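PDB 4Q05: esterase E25 from Uncultured bacterium, which probably hydrolyses carboxylic ester bonds, as a dimeric esterase of the bacterial hormone-sensitive lipase family. Local coordinates for residues L102-V106 and Y118-V122; I151-V155 and Y335-L339; L165-R170 and D182-V187; A197-A201 and L355-R360; P292-L296 and E350-F354. All coordinates share one frame; numbering follows the deposited sequence.

Interaction 1. Residues L102-V106 and Y118-V122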
# COMPACT_ATOMS: atom_id res chain seq x y z
N LEU A 102 -15.71 9.64 -24.63
CA LEU A 102 -16.29 8.48 -23.98
C LEU A 102 -17.81 8.52 -23.92
O LEU A 102 -18.45 7.62 -23.38
CB LEU A 102 -15.69 8.31 -22.58
CG LEU A 102 -14.18 8.06 -22.61
CD1 LEU A 102 -13.57 8.09 -21.22
CD2 LEU A 102 -13.89 6.73 -23.28
N SER A 103 -18.39 9.57 -24.48
CA SER A 103 -19.84 9.69 -24.50
C SER A 103 -20.38 9.83 -23.08
O SER A 103 -21.37 9.20 -22.71
CB SER A 103 -20.46 8.47 -25.19
OG SER A 103 -20.10 8.44 -26.56
N VAL A 104 -19.71 10.64 -22.27
CA VAL A 104 -20.18 10.92 -20.93
C VAL A 104 -20.93 12.24 -20.96
O VAL A 104 -20.46 13.23 -21.51
CB VAL A 104 -19.03 10.98 -19.91
CG1 VAL A 104 -19.57 11.19 -18.52
CG2 VAL A 104 -18.23 9.68 -19.96
N SER A 105 -22.13 12.24 -20.40
CA SER A 105 -22.92 13.45 -20.29
C SER A 105 -22.46 14.18 -19.04
O SER A 105 -22.42 13.60 -17.95
CB SER A 105 -24.41 13.10 -20.18
OG SER A 105 -25.16 14.16 -19.62
N VAL A 106 -22.09 15.45 -19.19
CA VAL A 106 -21.74 16.29 -18.04
C VAL A 106 -22.61 17.54 -18.01
O VAL A 106 -22.49 18.41 -18.88
CB VAL A 106 -20.27 16.70 -18.06
CG1 VAL A 106 -19.97 17.54 -16.83
CG2 VAL A 106 -19.37 15.47 -18.13
N TYR A 118 -23.97 16.73 -12.98
CA TYR A 118 -24.51 15.40 -13.20
C TYR A 118 -23.69 14.75 -14.30
O TYR A 118 -23.62 15.26 -15.41
CB TYR A 118 -25.97 15.47 -13.63
CG TYR A 118 -26.89 15.97 -12.55
CD1 TYR A 118 -27.08 17.33 -12.35
CD2 TYR A 118 -27.58 15.09 -11.72
CE1 TYR A 118 -27.93 17.80 -11.36
CE2 TYR A 118 -28.42 15.55 -10.73
CZ TYR A 118 -28.59 16.90 -10.56
OH TYR A 118 -29.43 17.37 -9.57
N VAL A 119 -23.07 13.63 -13.97
CA VAL A 119 -22.12 12.96 -14.86
C VAL A 119 -22.67 11.57 -15.12
O VAL A 119 -22.69 10.73 -14.23
CB VAL A 119 -20.71 12.88 -14.22
CG1 VAL A 119 -19.70 12.20 -15.18
CG2 VAL A 119 -20.21 14.28 -13.85
N THR A 120 -23.16 11.36 -16.33
CA THR A 120 -23.83 10.11 -16.69
C THR A 120 -23.04 9.40 -17.79
O THR A 120 -22.87 9.94 -18.88
CB THR A 120 -25.25 10.38 -17.21
OG1 THR A 120 -25.88 11.36 -16.38
CG2 THR A 120 -26.08 9.11 -17.20
N PRO A 121 -22.56 8.19 -17.50
CA PRO A 121 -21.79 7.41 -18.48
C PRO A 121 -22.76 6.69 -19.42
O PRO A 121 -23.92 6.56 -19.05
CB PRO A 121 -21.08 6.39 -17.60
CG PRO A 121 -22.03 6.14 -16.49
CD PRO A 121 -22.74 7.46 -16.24
N VAL A 122 -22.30 6.22 -20.57
CA VAL A 122 -23.20 5.51 -21.49
C VAL A 122 -23.61 4.17 -20.92
O VAL A 122 -24.68 3.65 -21.25
CB VAL A 122 -22.56 5.25 -22.87
CG1 VAL A 122 -22.86 6.39 -23.81
CG2 VAL A 122 -21.06 5.03 -22.73
O HOH W 1 -23.96 9.35 -21.77
O HOH W 2 -25.50 14.00 -17.11

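Interaction 2. Residues I151-V155 and Y335-L339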
# COMPACT_ATOMS: atom_id res chain seq x y z
N ILE A 151 -13.21 16.08 -14.16
CA ILE A 151 -12.35 15.05 -14.76
C ILE A 151 -12.42 13.72 -14.02
O ILE A 151 -12.76 12.69 -14.61
CB ILE A 151 -10.89 15.51 -14.90
CG1 ILE A 151 -10.83 16.74 -15.80
CG2 ILE A 151 -10.02 14.39 -15.47
CD1 ILE A 151 -9.45 17.38 -15.87
N GLU A 152 -12.13 13.72 -12.73
CA GLU A 152 -12.14 12.45 -12.01
C GLU A 152 -13.54 11.82 -11.96
O GLU A 152 -13.68 10.60 -11.96
CB GLU A 152 -11.58 12.62 -10.60
CG GLU A 152 -11.56 11.33 -9.79
CD GLU A 152 -11.02 11.52 -8.38
OE1 GLU A 152 -11.28 12.59 -7.77
OE2 GLU A 152 -10.35 10.61 -7.88
N ALA A 153 -14.57 12.67 -11.91
CA ALA A 153 -15.95 12.21 -11.92
C ALA A 153 -16.26 11.48 -13.21
O ALA A 153 -16.97 10.48 -13.24
CB ALA A 153 -16.90 13.39 -11.76
N ILE A 154 -15.75 12.02 -14.31
CA ILE A 154 -15.94 11.40 -15.61
C ILE A 154 -15.27 10.02 -15.64
O ILE A 154 -15.85 9.05 -16.14
CB ILE A 154 -15.37 12.30 -16.71
CG1 ILE A 154 -16.20 13.59 -16.82
CG2 ILE A 154 -15.30 11.57 -18.05
CD1 ILE A 154 -15.48 14.71 -17.56
N VAL A 155 -14.07 9.94 -15.07
CA VAL A 155 -13.35 8.67 -15.02
C VAL A 155 -14.09 7.65 -14.18
O VAL A 155 -14.27 6.50 -14.59
CB VAL A 155 -11.94 8.83 -14.43
CG1 VAL A 155 -11.32 7.47 -14.20
CG2 VAL A 155 -11.06 9.68 -15.33
N TYR A 335 -3.86 7.80 -10.99
CA TYR A 335 -4.71 6.65 -11.25
C TYR A 335 -5.91 7.06 -12.08
O TYR A 335 -6.69 6.22 -12.52
CB TYR A 335 -5.20 6.03 -9.94
CG TYR A 335 -5.88 7.03 -9.04
CD1 TYR A 335 -7.21 7.40 -9.26
CD2 TYR A 335 -5.20 7.64 -8.00
CE1 TYR A 335 -7.84 8.33 -8.46
CE2 TYR A 335 -5.82 8.57 -7.18
CZ TYR A 335 -7.13 8.91 -7.42
OH TYR A 335 -7.75 9.84 -6.62
N ALA A 336 -6.08 8.36 -12.28
CA ALA A 336 -7.25 8.89 -12.99
C ALA A 336 -6.85 9.95 -13.99
O ALA A 336 -7.55 10.94 -14.16
CB ALA A 336 -8.25 9.45 -12.00
N VAL A 337 -5.72 9.74 -14.66
CA VAL A 337 -5.19 10.72 -15.60
C VAL A 337 -5.19 10.18 -17.02
O VAL A 337 -5.35 10.92 -17.99
CB VAL A 337 -3.77 11.17 -15.18
CG1 VAL A 337 -2.99 11.68 -16.37
CG2 VAL A 337 -3.85 12.23 -14.08
N ASP A 338 -5.01 8.87 -17.16
CA ASP A 338 -5.05 8.25 -18.48
C ASP A 338 -5.92 7.01 -18.44
O ASP A 338 -5.57 6.01 -17.81
CB ASP A 338 -3.64 7.89 -18.94
CG ASP A 338 -3.60 7.40 -20.38
OD1 ASP A 338 -4.52 6.66 -20.81
OD2 ASP A 338 -2.63 7.75 -21.08
N LEU A 339 -7.06 7.07 -19.12
CA LEU A 339 -8.04 6.00 -19.04
C LEU A 339 -7.54 4.71 -19.69
O LEU A 339 -8.13 3.65 -19.48
CB LEU A 339 -9.36 6.43 -19.68
CG LEU A 339 -10.15 7.61 -19.09
CD1 LEU A 339 -11.36 7.13 -18.31
CD2 LEU A 339 -9.29 8.54 -18.25

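Interaction 3. Residues L165-R170 and D182-V187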
# COMPACT_ATOMS: atom_id res chain seq x y z
N LEU A 165 -22.59 12.29 -9.29
CA LEU A 165 -23.00 13.66 -9.03
C LEU A 165 -21.79 14.35 -8.40
O LEU A 165 -21.40 14.04 -7.27
CB LEU A 165 -24.19 13.68 -8.07
CG LEU A 165 -24.66 15.07 -7.60
CD1 LEU A 165 -25.20 15.86 -8.78
CD2 LEU A 165 -25.73 14.92 -6.53
N SER A 166 -21.16 15.25 -9.15
CA SER A 166 -19.95 15.90 -8.64
C SER A 166 -20.30 17.23 -8.01
O SER A 166 -20.96 18.07 -8.62
CB SER A 166 -18.91 16.09 -9.74
OG SER A 166 -17.66 16.47 -9.18
N ILE A 167 -19.86 17.42 -6.77
CA ILE A 167 -20.18 18.63 -6.04
C ILE A 167 -19.14 19.73 -6.25
O ILE A 167 -17.98 19.59 -5.89
CB ILE A 167 -20.33 18.35 -4.55
CG1 ILE A 167 -21.34 17.20 -4.35
CG2 ILE A 167 -20.73 19.65 -3.82
CD1 ILE A 167 -21.53 16.77 -2.92
N ASP A 168 -19.58 20.83 -6.84
CA ASP A 168 -18.72 21.97 -7.10
C ASP A 168 -18.82 22.89 -5.89
O ASP A 168 -19.44 23.96 -5.92
CB ASP A 168 -19.20 22.65 -8.38
CG ASP A 168 -18.47 23.93 -8.68
OD1 ASP A 168 -17.37 24.15 -8.14
OD2 ASP A 168 -19.02 24.72 -9.46
N TYR A 169 -18.22 22.45 -4.79
CA TYR A 169 -18.35 23.13 -3.52
C TYR A 169 -17.58 24.43 -3.53
O TYR A 169 -16.57 24.57 -4.23
CB TYR A 169 -17.86 22.23 -2.39
CG TYR A 169 -16.55 21.53 -2.67
CD1 TYR A 169 -15.34 22.17 -2.46
CD2 TYR A 169 -16.52 20.22 -3.15
CE1 TYR A 169 -14.13 21.53 -2.71
CE2 TYR A 169 -15.31 19.57 -3.41
CZ TYR A 169 -14.12 20.24 -3.18
OH TYR A 169 -12.92 19.61 -3.41
N ARG A 170 -18.05 25.38 -2.73
CA ARG A 170 -17.42 26.69 -2.63
C ARG A 170 -16.07 26.55 -1.93
O ARG A 170 -15.96 25.82 -0.94
CB ARG A 170 -18.32 27.67 -1.85
CG ARG A 170 -19.58 28.13 -2.60
CD ARG A 170 -20.54 28.88 -1.65
NE ARG A 170 -20.96 28.02 -0.54
CZ ARG A 170 -21.15 28.42 0.72
NH1 ARG A 170 -20.97 29.69 1.05
NH2 ARG A 170 -21.52 27.54 1.64
N ASP A 182 -19.98 22.78 4.26
CA ASP A 182 -21.42 23.05 4.28
C ASP A 182 -22.10 22.61 2.99
O ASP A 182 -23.16 21.97 3.01
CB ASP A 182 -21.69 24.55 4.51
CG ASP A 182 -21.36 25.00 5.94
OD1 ASP A 182 -21.20 24.14 6.83
OD2 ASP A 182 -21.26 26.22 6.16
N ASP A 183 -21.48 22.95 1.86
CA ASP A 183 -22.01 22.56 0.56
C ASP A 183 -22.13 21.06 0.39
O ASP A 183 -23.16 20.56 -0.10
CB ASP A 183 -21.16 23.13 -0.57
CG ASP A 183 -21.33 24.63 -0.72
OD1 ASP A 183 -22.21 25.17 -0.01
OD2 ASP A 183 -20.61 25.23 -1.54
N VAL A 184 -21.10 20.33 0.79
CA VAL A 184 -21.20 18.89 0.67
C VAL A 184 -22.32 18.36 1.56
O VAL A 184 -23.14 17.56 1.12
CB VAL A 184 -19.86 18.19 0.96
CG1 VAL A 184 -20.05 16.70 0.95
CG2 VAL A 184 -18.83 18.61 -0.09
N PHE A 185 -22.38 18.84 2.79
CA PHE A 185 -23.45 18.43 3.69
C PHE A 185 -24.83 18.76 3.11
O PHE A 185 -25.75 17.94 3.16
CB PHE A 185 -23.27 19.08 5.06
CG PHE A 185 -24.34 18.72 6.04
CD1 PHE A 185 -24.37 17.47 6.63
CD2 PHE A 185 -25.32 19.64 6.38
CE1 PHE A 185 -25.36 17.14 7.53
CE2 PHE A 185 -26.31 19.32 7.29
CZ PHE A 185 -26.32 18.06 7.87
N THR A 186 -24.97 19.96 2.55
CA THR A 186 -26.24 20.40 1.98
C THR A 186 -26.72 19.46 0.90
O THR A 186 -27.87 19.03 0.90
CB THR A 186 -26.11 21.83 1.40
OG1 THR A 186 -25.93 22.76 2.46
CG2 THR A 186 -27.34 22.21 0.61
N VAL A 187 -25.83 19.11 -0.02
CA VAL A 187 -26.20 18.21 -1.10
C VAL A 187 -26.53 16.83 -0.56
O VAL A 187 -27.52 16.21 -0.95
CB VAL A 187 -25.09 18.12 -2.16
CG1 VAL A 187 -25.40 16.99 -3.15
CG2 VAL A 187 -24.96 19.43 -2.89
O HOH W 3 -21.47 25.55 -4.79

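Interaction 4. Residues A197-A201 and L355-R360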
# COMPACT_ATOMS: atom_id res chain seq x y z
N ALA A 197 -29.55 6.30 1.87
CA ALA A 197 -28.12 6.60 1.90
C ALA A 197 -27.31 5.37 1.49
O ALA A 197 -26.19 5.49 0.99
CB ALA A 197 -27.71 7.05 3.30
N GLN A 198 -27.89 4.20 1.69
CA GLN A 198 -27.18 2.95 1.43
C GLN A 198 -26.94 2.73 -0.06
O GLN A 198 -26.09 1.93 -0.46
CB GLN A 198 -27.95 1.77 2.04
CG GLN A 198 -27.23 0.44 1.93
CD GLN A 198 -25.92 0.41 2.68
OE1 GLN A 198 -25.76 1.10 3.70
NE2 GLN A 198 -24.97 -0.39 2.19
N LYS A 199 -27.68 3.46 -0.89
CA LYS A 199 -27.53 3.37 -2.33
C LYS A 199 -26.48 4.35 -2.83
O LYS A 199 -26.24 4.47 -4.03
CB LYS A 199 -28.85 3.65 -3.03
CG LYS A 199 -29.93 2.59 -2.78
CD LYS A 199 -31.19 2.90 -3.57
CE LYS A 199 -32.32 1.94 -3.19
NZ LYS A 199 -31.97 0.53 -3.51
N ILE A 200 -25.88 5.07 -1.89
CA ILE A 200 -24.97 6.15 -2.24
C ILE A 200 -23.53 5.83 -1.87
O ILE A 200 -23.24 5.44 -0.74
CB ILE A 200 -25.39 7.46 -1.55
CG1 ILE A 200 -26.75 7.92 -2.09
CG2 ILE A 200 -24.33 8.55 -1.73
CD1 ILE A 200 -27.27 9.17 -1.42
N ALA A 201 -22.64 6.00 -2.84
CA ALA A 201 -21.21 6.02 -2.55
C ALA A 201 -20.75 7.48 -2.54
O ALA A 201 -21.30 8.32 -3.25
CB ALA A 201 -20.40 5.20 -3.58
N LEU A 355 -18.39 -1.24 -5.28
CA LEU A 355 -19.73 -0.64 -5.24
C LEU A 355 -20.82 -1.71 -5.36
O LEU A 355 -21.85 -1.63 -4.69
CB LEU A 355 -19.89 0.40 -6.35
CG LEU A 355 -18.94 1.60 -6.33
CD1 LEU A 355 -19.26 2.53 -7.49
CD2 LEU A 355 -19.01 2.34 -5.00
N LEU A 356 -20.62 -2.69 -6.22
CA LEU A 356 -21.58 -3.79 -6.33
C LEU A 356 -21.70 -4.55 -5.02
O LEU A 356 -22.78 -5.00 -4.65
CB LEU A 356 -21.21 -4.75 -7.47
CG LEU A 356 -21.41 -4.19 -8.87
CD1 LEU A 356 -20.87 -5.16 -9.91
CD2 LEU A 356 -22.87 -3.88 -9.12
N GLN A 357 -20.59 -4.70 -4.31
CA GLN A 357 -20.64 -5.44 -3.05
C GLN A 357 -21.29 -4.66 -1.90
O GLN A 357 -22.03 -5.24 -1.11
CB GLN A 357 -19.26 -5.92 -2.63
CG GLN A 357 -19.26 -6.52 -1.23
CD GLN A 357 -18.04 -7.37 -0.94
OE1 GLN A 357 -17.93 -7.98 0.13
NE2 GLN A 357 -17.11 -7.42 -1.89
N HIS A 358 -21.01 -3.36 -1.81
CA HIS A 358 -21.39 -2.63 -0.62
C HIS A 358 -22.65 -1.76 -0.73
O HIS A 358 -23.30 -1.50 0.28
CB HIS A 358 -20.20 -1.81 -0.11
CG HIS A 358 -19.01 -2.64 0.24
ND1 HIS A 358 -19.02 -3.54 1.28
CD2 HIS A 358 -17.79 -2.74 -0.33
CE1 HIS A 358 -17.85 -4.15 1.35
NE2 HIS A 358 -17.08 -3.68 0.38
N LEU A 359 -22.98 -1.30 -1.93
CA LEU A 359 -24.18 -0.47 -2.08
C LEU A 359 -25.39 -1.38 -2.17
O LEU A 359 -25.34 -2.43 -2.81
CB LEU A 359 -24.10 0.39 -3.34
CG LEU A 359 -22.98 1.44 -3.42
CD1 LEU A 359 -23.18 2.29 -4.65
CD2 LEU A 359 -22.94 2.29 -2.17
N ARG A 360 -26.48 -0.98 -1.52
CA ARG A 360 -27.71 -1.75 -1.61
C ARG A 360 -28.93 -0.87 -1.38
O ARG A 360 -28.89 0.10 -0.62
CB ARG A 360 -27.71 -2.95 -0.65
CG ARG A 360 -26.79 -2.81 0.55
CD ARG A 360 -27.35 -3.57 1.75
NE ARG A 360 -26.37 -3.76 2.82
CZ ARG A 360 -26.41 -3.16 4.01
NH1 ARG A 360 -27.40 -2.32 4.31
NH2 ARG A 360 -25.47 -3.41 4.92
OXT ARG A 360 -29.97 -1.11 -1.99

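Interaction 5. Residues P292-L296 and E350-F354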
# COMPACT_ATOMS: atom_id res chain seq x y z
N PRO A 292 -18.32 3.74 6.73
CA PRO A 292 -18.78 2.77 5.74
C PRO A 292 -17.57 2.07 5.12
O PRO A 292 -16.46 2.55 5.30
CB PRO A 292 -19.43 3.66 4.66
CG PRO A 292 -19.53 5.03 5.24
CD PRO A 292 -18.46 5.13 6.27
N PRO A 293 -17.78 0.97 4.40
CA PRO A 293 -16.66 0.34 3.68
C PRO A 293 -15.97 1.37 2.81
O PRO A 293 -16.65 2.12 2.11
CB PRO A 293 -17.35 -0.72 2.82
CG PRO A 293 -18.56 -1.11 3.63
CD PRO A 293 -19.03 0.18 4.27
N THR A 294 -14.65 1.38 2.85
CA THR A 294 -13.86 2.40 2.18
C THR A 294 -12.84 1.79 1.21
O THR A 294 -12.19 0.79 1.52
CB THR A 294 -13.17 3.29 3.22
OG1 THR A 294 -14.17 3.94 4.01
CG2 THR A 294 -12.27 4.36 2.57
N PHE A 295 -12.71 2.42 0.05
CA PHE A 295 -11.82 1.99 -1.01
C PHE A 295 -10.78 3.08 -1.13
O PHE A 295 -11.13 4.26 -1.30
CB PHE A 295 -12.65 1.86 -2.30
CG PHE A 295 -11.88 1.37 -3.51
CD1 PHE A 295 -10.98 2.20 -4.18
CD2 PHE A 295 -12.12 0.11 -4.04
CE1 PHE A 295 -10.31 1.75 -5.31
CE2 PHE A 295 -11.47 -0.33 -5.18
CZ PHE A 295 -10.56 0.49 -5.81
N LEU A 296 -9.50 2.73 -1.02
CA LEU A 296 -8.43 3.73 -1.08
C LEU A 296 -7.41 3.38 -2.14
O LEU A 296 -7.10 2.22 -2.35
CB LEU A 296 -7.71 3.86 0.27
CG LEU A 296 -8.57 4.16 1.50
CD1 LEU A 296 -8.89 2.85 2.23
CD2 LEU A 296 -7.83 5.13 2.43
N GLU A 350 -12.04 -2.59 -10.00
CA GLU A 350 -12.12 -2.92 -8.58
C GLU A 350 -13.15 -2.02 -7.86
O GLU A 350 -13.92 -2.50 -7.04
CB GLU A 350 -10.75 -2.78 -7.91
CG GLU A 350 -9.71 -3.79 -8.40
CD GLU A 350 -9.88 -5.20 -7.81
OE1 GLU A 350 -10.79 -5.41 -6.97
OE2 GLU A 350 -9.11 -6.09 -8.20
N LEU A 351 -13.16 -0.73 -8.18
CA LEU A 351 -14.13 0.17 -7.56
C LEU A 351 -15.53 -0.33 -7.89
O LEU A 351 -16.39 -0.45 -7.02
CB LEU A 351 -13.96 1.61 -8.04
CG LEU A 351 -14.95 2.60 -7.42
CD1 LEU A 351 -14.93 2.50 -5.90
CD2 LEU A 351 -14.70 4.05 -7.87
N ASN A 352 -15.74 -0.64 -9.17
CA ASN A 352 -17.03 -1.16 -9.60
C ASN A 352 -17.44 -2.38 -8.78
O ASN A 352 -18.57 -2.46 -8.32
CB ASN A 352 -17.00 -1.52 -11.08
CG ASN A 352 -18.26 -2.23 -11.52
OD1 ASN A 352 -19.26 -1.59 -11.88
ND2 ASN A 352 -18.23 -3.54 -11.49
N ALA A 353 -16.52 -3.32 -8.61
CA ALA A 353 -16.81 -4.51 -7.83
C ALA A 353 -17.11 -4.14 -6.38
O ALA A 353 -17.95 -4.76 -5.73
CB ALA A 353 -15.65 -5.51 -7.91
N PHE A 354 -16.44 -3.11 -5.90
CA PHE A 354 -16.57 -2.67 -4.53
C PHE A 354 -17.95 -2.04 -4.31
O PHE A 354 -18.59 -2.27 -3.30
CB PHE A 354 -15.45 -1.67 -4.23
CG PHE A 354 -15.40 -1.22 -2.80
CD1 PHE A 354 -14.66 -1.92 -1.87
CD2 PHE A 354 -16.06 -0.06 -2.40
CE1 PHE A 354 -14.58 -1.50 -0.55
CE2 PHE A 354 -15.98 0.38 -1.09
CZ PHE A 354 -15.25 -0.35 -0.16

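Interaction 1. Residues L102-V106 and Y118-V122
Val104 lays its CG1 methyl against CG1 of Val119, and the two branches meet at an oblique angle only 3.5 Å apart, tighter than ordinary van der Waals contact. Both methyls reach that spot because they stand anti to their own backbone N (chi1 -177° and -179°). Val106 adds CG2 more loosely to the same Val119 methyl. Helix 151-160 packs over this face of the sheet, with Ile154 against Val106 and Ala157 against Val119. The strands are the two arms of a beta hairpin, 105-111 and 114-120, at one margin of the alpha/beta hydrolase sheet. Ser105 and Thr120 form an antiparallel hydrogen-bonded pair: Ser105 N to Thr120 O and Thr120 N to Ser105 O are both 2.9 Å. Their side chains share the other face, where a water donates to Tyr118 O and also hydrogen-bonds Thr120 OG1. A second water bridges Ser103 O and Thr120 O where the strands part. Ser103 leaves helix 91-102 through a Schellman motif with positive phi. Val122 CG1 then closes on Ser103, lying 3.4 Å from its O and 3.5 Å from its CB, while Val122 CG2 rests 3.7 Å from Leu102 O.

Interaction 2. Residues I151-V155 and Y335-L339
Glu152 stretches from helix 151-160 to meet Tyr335 at the rim of its ring. Its CB is 4.8 Å from CB of Ala336, and CG comes a little closer to that methyl, at 4.4 Å. From there the chain is fully extended, with CG anti to the backbone N (chi1 180°) and chi2 also trans, which carries the carboxylate straight past Ala336 to the tyrosine hydroxyl. CD is still 4.1 Å from Tyr335 OH, but OE2 receives the hydroxyl's hydrogen bond at 3.0 Å. The donor arrives on the syn side of OE2, 28° out of the carboxylate plane, and OE2 itself lies in the plane of the ring, also close to CE1. Carboxylate and ring planes are twisted 39° from each other. The other oxygen, OE1, is hydrogen-bonded to Ser205 OG, and a partner on each oxygen should limit the carboxylate's rotation. One turn further along the helix, Val155 faces the loop: CG2 lies 3.6 Å from Leu339 CD2 and also touches Ala336 O, while CG1 faces the Ala336 methyl at 4.3 Å. Leu339 in turn leans on Leu102 of helix 91-102. Ser205 lies within a GxSxG sequence that fits a nucleophile elbow, and in alpha/beta hydrolases the loop after the strand equivalent to 322-327 usually bears the catalytic histidine. The glutamate-tyrosine link therefore probably belongs to the second shell of such an active site, tying the histidine loop to the serine turn.

Interaction 3. Residues L165-R170 and D182-V187
Arg170 and Asp183 cross at about a right angle, and a bend at chi3 (-60°) turns the arginine's guanidinium edge-on to the carboxylate. This is a side-on grip: NE bonds to OD2 of Asp183 and NH2 to OD1, each at 3.0 Å, both oxygens lying close to the guanidinium plane. The carboxylate plane is turned 40° against it, and NH2 consequently meets OD1 from above that plane. OD2 is held a second time, by the backbone N of Arg170 at 2.8 Å on the anti side, whereas NE uses the syn side; with two donors on one oxygen the carboxylate has little room to rotate, and the salt bridge probably favours its charged form. Strand 164-168 leads through a loop into helix 179-194 and on to the parallel strand 200-205, so the contact sits in a beta-alpha-beta crossover, strand and helix running at 145°. Further back along the strand the packing is apolar. Ile167 CD1 and Val187 CG1 reach toward each other tip to tip at 3.9 Å, Leu165 CD2 meets the same Val187 CG1 in like fashion at 4.0 Å, and Val184 CG1 flanks Ile167. Tyr169 instead runs alongside Val184, pointing the same way, with CD2 and CG2 4.2 Å apart; its ring stacks on His137 and its OH bonds to His137 O.

Interaction 4. Residues A197-A201 and L355-R360
The guanidinium of Arg360 carries the amide of Gln198 flat over one face, the planes only 17° apart and the glutamine's NE2 3.5 Å above the centre. CD of Gln198 is likewise 3.5 Å from Arg360 NH1, so the two flat groups are stacked rather than joined edge to edge. A bend at chi2 (63°) turns the glutamine amide back over the arginine, and brings NE2 to 2.8 Å from His358 O. Next to the stack, Arg360 N donates to Gln198 O at 3.1 Å, from well above the carbonyl plane. Lys199 holds the very end of the chain: its NZ forms a salt bridge of 3.0 Å with OXT of the C-terminal carboxylate of Arg360. The same ammonium is also salt-bridged to Asp130, which would help place it, and the two negative groups should favour its charged state. Deeper in, Leu359 pushes CD2 to 3.5 Å from Ile200 O, and Ala201 CB is squeezed to 3.5 Å from Leu355 CD2, a tight fit. Ala201 is set in position by backbone bonds to Leu132 and Val134 of the neighbouring strand. The arrangement joins the end of the last helix, 342-358, to the start of strand 200-205, the strand that in alpha/beta hydrolases leads into the nucleophile elbow.

Interaction 5. Residues P292-L296 and E350-F354
Strand 294-296 and helix 350-354 run nearly antiparallel, 175° between their directions and 9.9 Å between their axes, with Phe295 and Leu351 the closest CA pair. Phe295 spans the distance between them. Its CG stands anti to the backbone N (chi1 -178°), which sends the ring outward from the strand to the helix backbone, where CE2 comes 3.5 Å from Leu351 N. CB of Glu350 meets the ring in its plane, at the edge, 3.7 Å from CE2. Leu351 covers a face instead: its CD1 makes a CH-pi contact, 4.2 Å from the ring centroid and somewhat toward the rim. Phe354 comes back from the helix in the opposite direction, and the two phenylalanines slide past each other. They form a T-shaped pair in which the edge of Phe295 points at the face of Phe354, centroids 5.5 Å apart and planes at 74°. The same face of Phe354 receives Phe295 CB almost over its centre, 3.8 Å from the centroid. The far end of the Phe354 ring wedges against the strand: CZ is 3.7 Å from Pro293 CB and closer still, 3.5 Å, to the carbonyl carbons of Pro293 and Thr294. Phe325, on the adjoining strand 322-327, stacks on Phe295, and His358 meets Phe354 further along the helix. Glu350 sends its carboxylate away, to a salt bridge with Arg316 of the second subunit. With no polar bond between the segments, helix and strand are probably held here by dispersion and by the electrostatics of the T-shaped pair, while the Glu350 carboxylate serves the link to the second subunit.

Four of the five contacts reach the mixed sheet: interaction 1 at its outermost hairpin, interaction 3 on strand 164-168, interaction 4 on strand 200-205 and interaction 5 on strand 294-299. Interaction 2 lies at helix 151-160, which also packs on interaction 1, their centres 13 Å apart. Ala153 and Ser166 join interaction 2 to interaction 3. Interactions 4 and 5 share helix 342-358, with centres 9 Å apart. Along the chain interaction 1 closes before the others open, interaction 3 falls within the span of interaction 2 and interaction 5 within that of interaction 4, while interaction 2 alternates with 4 and 5. Contacts 2, 4 and 5 thus bring the C-terminal part back, completing the alpha/beta hydrolase domain.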